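Tail fiber protein (Acinetobacter phage AM24, PDB 5W5P) probably recognises, and may degrade, the capsular polysaccharide of its Acinetobacter host, serving as the trimeric tailspike of the phage. Local coordinates at residues F391-L395 against G422-T426; A327-F333 against G362-T368. All coordinates share one frame; numbering follows the deposited sequence.

Contact 1: residues F391-L395 against G422-T426; sequences FTASL and GQVVT
The last coils of the parallel beta-helix, a fold common among phage tailspikes, bring Ala393 against Gln423, with both segments lying in the loops between the short strands. The glutamine is the chief polar link. Its side chain kinks at chi2 (-49°), which turns OE1 toward the backbone N of Ala393. There OE1 accepts the N-H of Ala393 over 2.8 Å. The donor lies in the carbonyl plane, on a lone pair of OE1, with a C=O...N angle of 138°. The other end of the same amide is also engaged: NE2 donates to the carbonyl of Glu421, so two bonds limit rotation of the group. Phe391 lies alongside the glutamine, the two side chains running past each other in opposite directions and their flat groups inclined by 63°. Ring atom CE2 of Phe391 comes within 3.4 Å of Gln423 O, and close to the glutamine CB as well. The methyl CG2 of Val424 meets CZ of Phe391 in the plane of the ring, at its edge, 3.6 Å away, while Pro406 also packs against the ring. The methyl CB of Ala393 points toward the other segment and lies 3.4 Å from Gln423 O. Farther along, Leu395 O accepts a hydrogen bond from Arg450 NH2 of the second subunit. The leucine reaches back across the contact with both methyls: CD2 lies loosely against Val425 CG2, whereas CD1 presses to 3.2 Å from Gly422 O.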
loop_
_atom_site.group_PDB
_atom_site.type_symbol
_atom_site.label_atom_id
_atom_site.label_comp_id
_atom_site.label_asym_id
_atom_site.label_seq_id
_atom_site.Cartn_x
_atom_site.Cartn_y
_atom_site.Cartn_z
ATOM N N PHE A 391 1.076 -22.982 -4.470
ATOM C CA PHE A 391 2.073 -23.240 -3.438
ATOM C C PHE A 391 1.609 -24.429 -2.604
ATOM O O PHE A 391 0.452 -24.855 -2.678
ATOM C CB PHE A 391 2.302 -22.010 -2.551
ATOM C CG PHE A 391 1.080 -21.567 -1.791
ATOM C CD1 PHE A 391 0.176 -20.686 -2.357
ATOM C CD2 PHE A 391 0.842 -22.026 -0.503
ATOM C CE1 PHE A 391 -0.948 -20.274 -1.654
ATOM C CE2 PHE A 391 -0.278 -21.620 0.204
ATOM C CZ PHE A 391 -1.173 -20.743 -0.372
ATOM N N THR A 392 2.530 -24.962 -1.805
ATOM C CA THR A 392 2.226 -25.997 -0.825
ATOM C C THR A 392 2.588 -25.472 0.557
ATOM O O THR A 392 3.735 -25.073 0.794
ATOM C CB THR A 392 2.984 -27.291 -1.129
ATOM O OG1 THR A 392 2.832 -27.624 -2.514
ATOM C CG2 THR A 392 2.456 -28.431 -0.280
ATOM N N ALA A 393 1.611 -25.455 1.458
ATOM C CA ALA A 393 1.825 -25.038 2.836
ATOM C C ALA A 393 2.323 -26.209 3.677
ATOM O O ALA A 393 2.154 -27.378 3.324
ATOM C CB ALA A 393 0.536 -24.467 3.438
ATOM N N SER A 394 2.947 -25.881 4.804
ATOM C CA SER A 394 3.483 -26.882 5.728
ATOM C C SER A 394 2.453 -27.095 6.836
ATOM O O SER A 394 2.455 -26.403 7.854
ATOM C CB SER A 394 4.830 -26.434 6.283
ATOM O OG SER A 394 5.251 -27.274 7.344
ATOM N N LEU A 395 1.564 -28.070 6.636
ATOM C CA LEU A 395 0.436 -28.269 7.537
ATOM C C LEU A 395 0.466 -29.620 8.248
ATOM O O LEU A 395 -0.556 -30.038 8.797
ATOM C CB LEU A 395 -0.881 -28.110 6.777
ATOM C CG LEU A 395 -1.155 -26.730 6.180
ATOM C CD1 LEU A 395 -2.289 -26.815 5.176
ATOM C CD2 LEU A 395 -1.477 -25.737 7.280
ATOM N N GLY A 422 -6.730 -26.395 0.029
ATOM C CA GLY A 422 -6.302 -26.848 1.335
ATOM C C GLY A 422 -5.040 -26.215 1.879
ATOM O O GLY A 422 -4.616 -26.583 2.979
ATOM N N GLN A 423 -4.426 -25.277 1.162
ATOM C CA GLN A 423 -3.157 -24.696 1.576
ATOM C C GLN A 423 -3.312 -23.341 2.252
ATOM O O GLN A 423 -2.307 -22.740 2.643
ATOM C CB GLN A 423 -2.220 -24.565 0.372
ATOM C CG GLN A 423 -2.023 -25.853 -0.401
ATOM C CD GLN A 423 -1.676 -27.028 0.493
ATOM O OE1 GLN A 423 -0.590 -27.086 1.071
ATOM N NE2 GLN A 423 -2.599 -27.979 0.603
ATOM N N VAL A 424 -4.540 -22.847 2.391
ATOM C CA VAL A 424 -4.824 -21.561 3.012
ATOM C C VAL A 424 -5.738 -21.799 4.201
ATOM O O VAL A 424 -6.690 -22.585 4.122
ATOM C CB VAL A 424 -5.468 -20.575 2.016
ATOM C CG1 VAL A 424 -6.097 -19.401 2.751
ATOM C CG2 VAL A 424 -4.438 -20.093 1.012
ATOM N N VAL A 425 -5.445 -21.119 5.306
ATOM C CA VAL A 425 -6.187 -21.283 6.543
ATOM C C VAL A 425 -7.110 -20.098 6.816
ATOM O O VAL A 425 -8.258 -20.290 7.224
ATOM C CB VAL A 425 -5.220 -21.530 7.720
ATOM C CG1 VAL A 425 -5.815 -21.059 9.014
ATOM C CG2 VAL A 425 -4.891 -23.019 7.811
ATOM N N THR A 426 -6.649 -18.872 6.581
ATOM C CA THR A 426 -7.430 -17.673 6.863
ATOM C C THR A 426 -7.693 -16.914 5.571
ATOM O O THR A 426 -6.753 -16.571 4.848
ATOM C CB THR A 426 -6.712 -16.755 7.861
ATOM O OG1 THR A 426 -6.362 -17.494 9.041
ATOM C CG2 THR A 426 -7.604 -15.580 8.243
#

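Contact 2: residues A327-F333 against G362-T368; sequences AVYAGTF and GYSSGVT
Val328 is held through both its backbone polar atoms. Its N-H donates to Ser364 OG over 3.0 Å, and its carbonyl accepts Ser365 N at 2.9 Å in a nearly straight bond (170° at the hydrogen). Chi1 of -68° sets the Ser364 hydroxyl beside its own backbone N, within range of the valine; the same hydroxyl in turn donates to Gly356 O. The Ser365 hydroxyl serves a different loop, donating to Val402 O and accepting from Ala404 N. These bonds tie successive coils of the parallel beta-helix, and the chain turns a corner at Tyr329 and Ala330 from one face of the helix to another. At the corner Ala330 N makes a weak bond to Ser365 O, 3.4 Å away. Parallel pairing then resumes: Gly331 N donates to Gly366 O at 2.9 Å, and Phe333 N to Thr368 O at 3.0 Å, nearly in line with that carbonyl. Gly331 O has two donors, Thr368 N at 3.0 Å and a water that in turn accepts the Thr368 hydroxyl. A second water bridges Ala327 N and Gly362 N, accepting from both, and a third joins Tyr329 OH to Tyr363 O. The Tyr329 ring meets Ser365 CB through CD1 and CE1, and stacks on Trp412 of the second subunit. On the opposite face of the sheet, Val367 packs CG2 near Val328 CG1 and offers CG1 to the edge of the Phe333 ring, 3.9 Å from CE1.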
loop_
_atom_site.group_PDB
_atom_site.type_symbol
_atom_site.label_atom_id
_atom_site.label_comp_id
_atom_site.label_asym_id
_atom_site.label_seq_id
_atom_site.Cartn_x
_atom_site.Cartn_y
_atom_site.Cartn_z
ATOM N N ALA A 327 10.683 -19.710 -1.697
ATOM C CA ALA A 327 10.219 -19.396 -0.354
ATOM C C ALA A 327 10.230 -17.887 -0.144
ATOM O O ALA A 327 11.241 -17.221 -0.390
ATOM C CB ALA A 327 11.101 -20.088 0.686
ATOM N N VAL A 328 9.103 -17.349 0.320
ATOM C CA VAL A 328 8.923 -15.912 0.506
ATOM C C VAL A 328 8.572 -15.654 1.963
ATOM O O VAL A 328 7.588 -16.201 2.474
ATOM C CB VAL A 328 7.826 -15.349 -0.414
ATOM C CG1 VAL A 328 7.601 -13.849 -0.140
ATOM C CG2 VAL A 328 8.165 -15.594 -1.881
ATOM N N TYR A 329 9.367 -14.816 2.630
ATOM C CA TYR A 329 9.035 -14.296 3.951
ATOM C C TYR A 329 8.624 -12.835 3.807
ATOM O O TYR A 329 9.289 -12.070 3.097
ATOM C CB TYR A 329 10.216 -14.405 4.920
ATOM C CG TYR A 329 10.707 -15.808 5.198
ATOM C CD1 TYR A 329 9.989 -16.918 4.778
ATOM C CD2 TYR A 329 11.894 -16.019 5.880
ATOM C CE1 TYR A 329 10.441 -18.201 5.029
ATOM C CE2 TYR A 329 12.356 -17.300 6.139
ATOM C CZ TYR A 329 11.624 -18.387 5.708
ATOM O OH TYR A 329 12.080 -19.663 5.955
ATOM N N ALA A 330 7.528 -12.457 4.469
ATOM C CA ALA A 330 7.017 -11.087 4.453
ATOM C C ALA A 330 6.757 -10.608 3.020
ATOM O O ALA A 330 7.357 -9.648 2.532
ATOM C CB ALA A 330 7.968 -10.139 5.191
ATOM N N GLY A 331 5.844 -11.303 2.348
ATOM C CA GLY A 331 5.403 -10.921 1.017
ATOM C C GLY A 331 4.047 -10.241 1.071
ATOM O O GLY A 331 3.195 -10.594 1.887
ATOM N N THR A 332 3.860 -9.253 0.194
ATOM C CA THR A 332 2.590 -8.551 0.068
ATOM C C THR A 332 2.268 -8.347 -1.406
ATOM O O THR A 332 3.153 -8.028 -2.203
ATOM C CB THR A 332 2.617 -7.198 0.805
ATOM O OG1 THR A 332 3.888 -6.567 0.617
ATOM C CG2 THR A 332 2.359 -7.387 2.304
ATOM N N PHE A 333 1.001 -8.555 -1.765
ATOM C CA PHE A 333 0.508 -8.348 -3.131
ATOM C C PHE A 333 -0.844 -7.645 -3.020
ATOM O O PHE A 333 -1.870 -8.302 -2.812
ATOM C CB PHE A 333 0.379 -9.663 -3.894
ATOM C CG PHE A 333 1.667 -10.437 -4.009
ATOM C CD1 PHE A 333 2.122 -11.209 -2.949
ATOM C CD2 PHE A 333 2.409 -10.418 -5.184
ATOM C CE1 PHE A 333 3.290 -11.927 -3.039
ATOM C CE2 PHE A 333 3.585 -11.140 -5.281
ATOM C CZ PHE A 333 4.024 -11.897 -4.201
ATOM N N GLY A 362 11.593 -24.073 -0.925
ATOM C CA GLY A 362 11.236 -24.081 0.479
ATOM C C GLY A 362 9.851 -23.505 0.757
ATOM O O GLY A 362 9.184 -22.953 -0.113
ATOM N N TYR A 363 9.413 -23.638 2.009
ATOM C CA TYR A 363 8.096 -23.148 2.397
ATOM C C TYR A 363 8.114 -21.639 2.622
ATOM O O TYR A 363 9.094 -21.079 3.126
ATOM C CB TYR A 363 7.612 -23.846 3.669
ATOM C CG TYR A 363 7.231 -25.297 3.490
ATOM C CD1 TYR A 363 6.027 -25.651 2.896
ATOM C CD2 TYR A 363 8.070 -26.312 3.934
ATOM C CE1 TYR A 363 5.677 -26.978 2.733
ATOM C CE2 TYR A 363 7.732 -27.643 3.775
ATOM C CZ TYR A 363 6.534 -27.971 3.174
ATOM O OH TYR A 363 6.192 -29.296 3.017
ATOM N N SER A 364 7.018 -20.982 2.251
ATOM C CA SER A 364 6.867 -19.556 2.491
ATOM C C SER A 364 6.316 -19.317 3.893
ATOM O O SER A 364 5.828 -20.232 4.565
ATOM C CB SER A 364 5.959 -18.925 1.440
ATOM O OG SER A 364 6.574 -18.938 0.162
ATOM N N SER A 365 6.399 -18.062 4.343
ATOM C CA SER A 365 5.989 -17.737 5.709
ATOM C C SER A 365 5.659 -16.253 5.796
ATOM O O SER A 365 6.568 -15.420 5.795
ATOM C CB SER A 365 7.081 -18.115 6.705
ATOM O OG SER A 365 6.594 -18.044 8.030
ATOM N N GLY A 366 4.371 -15.934 5.898
ATOM C CA GLY A 366 3.938 -14.555 6.005
ATOM C C GLY A 366 3.744 -13.880 4.662
ATOM O O GLY A 366 4.585 -13.086 4.238
ATOM N N VAL A 367 2.644 -14.201 3.979
ATOM C CA VAL A 367 2.315 -13.641 2.672
ATOM C C VAL A 367 0.845 -13.251 2.678
ATOM O O VAL A 367 -0.009 -14.040 3.099
ATOM C CB VAL A 367 2.605 -14.635 1.524
ATOM C CG1 VAL A 367 2.438 -13.957 0.169
ATOM C CG2 VAL A 367 3.998 -15.231 1.657
ATOM N N THR A 368 0.543 -12.038 2.212
ATOM C CA THR A 368 -0.818 -11.516 2.256
ATOM C C THR A 368 -1.219 -10.972 0.894
ATOM O O THR A 368 -0.498 -10.155 0.312
ATOM C CB THR A 368 -0.952 -10.418 3.317
ATOM O OG1 THR A 368 -0.364 -10.867 4.543
ATOM C CG2 THR A 368 -2.419 -10.086 3.559
HETATM O O HOH W 1 12.934 -21.246 -1.656
HETATM O O HOH W 2 11.288 -21.484 4.155
HETATM O O HOH W 3 2.182 -10.708 4.534
#

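Following the chain from the N terminus, strand 321-328 leads through the corner into strand 331-339, and the chain then passes helix 346-349 and strand 353-354 before 362-368 comes back alongside 327-333: contact 2 closes this turn of the beta-helix. Contact 1 opens only afterwards. Strand 365-375 and strand 389-390 lead to 391-395, and the next circuit, through strands 407-409 and 412-413, ends at 422-426. The two closures therefore stand in series, neither enclosing nor crossing the other. Their centres are 12 Å apart, and the Tyr363 ring joins them by packing against Thr392, Ala393 and Ser394. Both contacts also touch the second subunit.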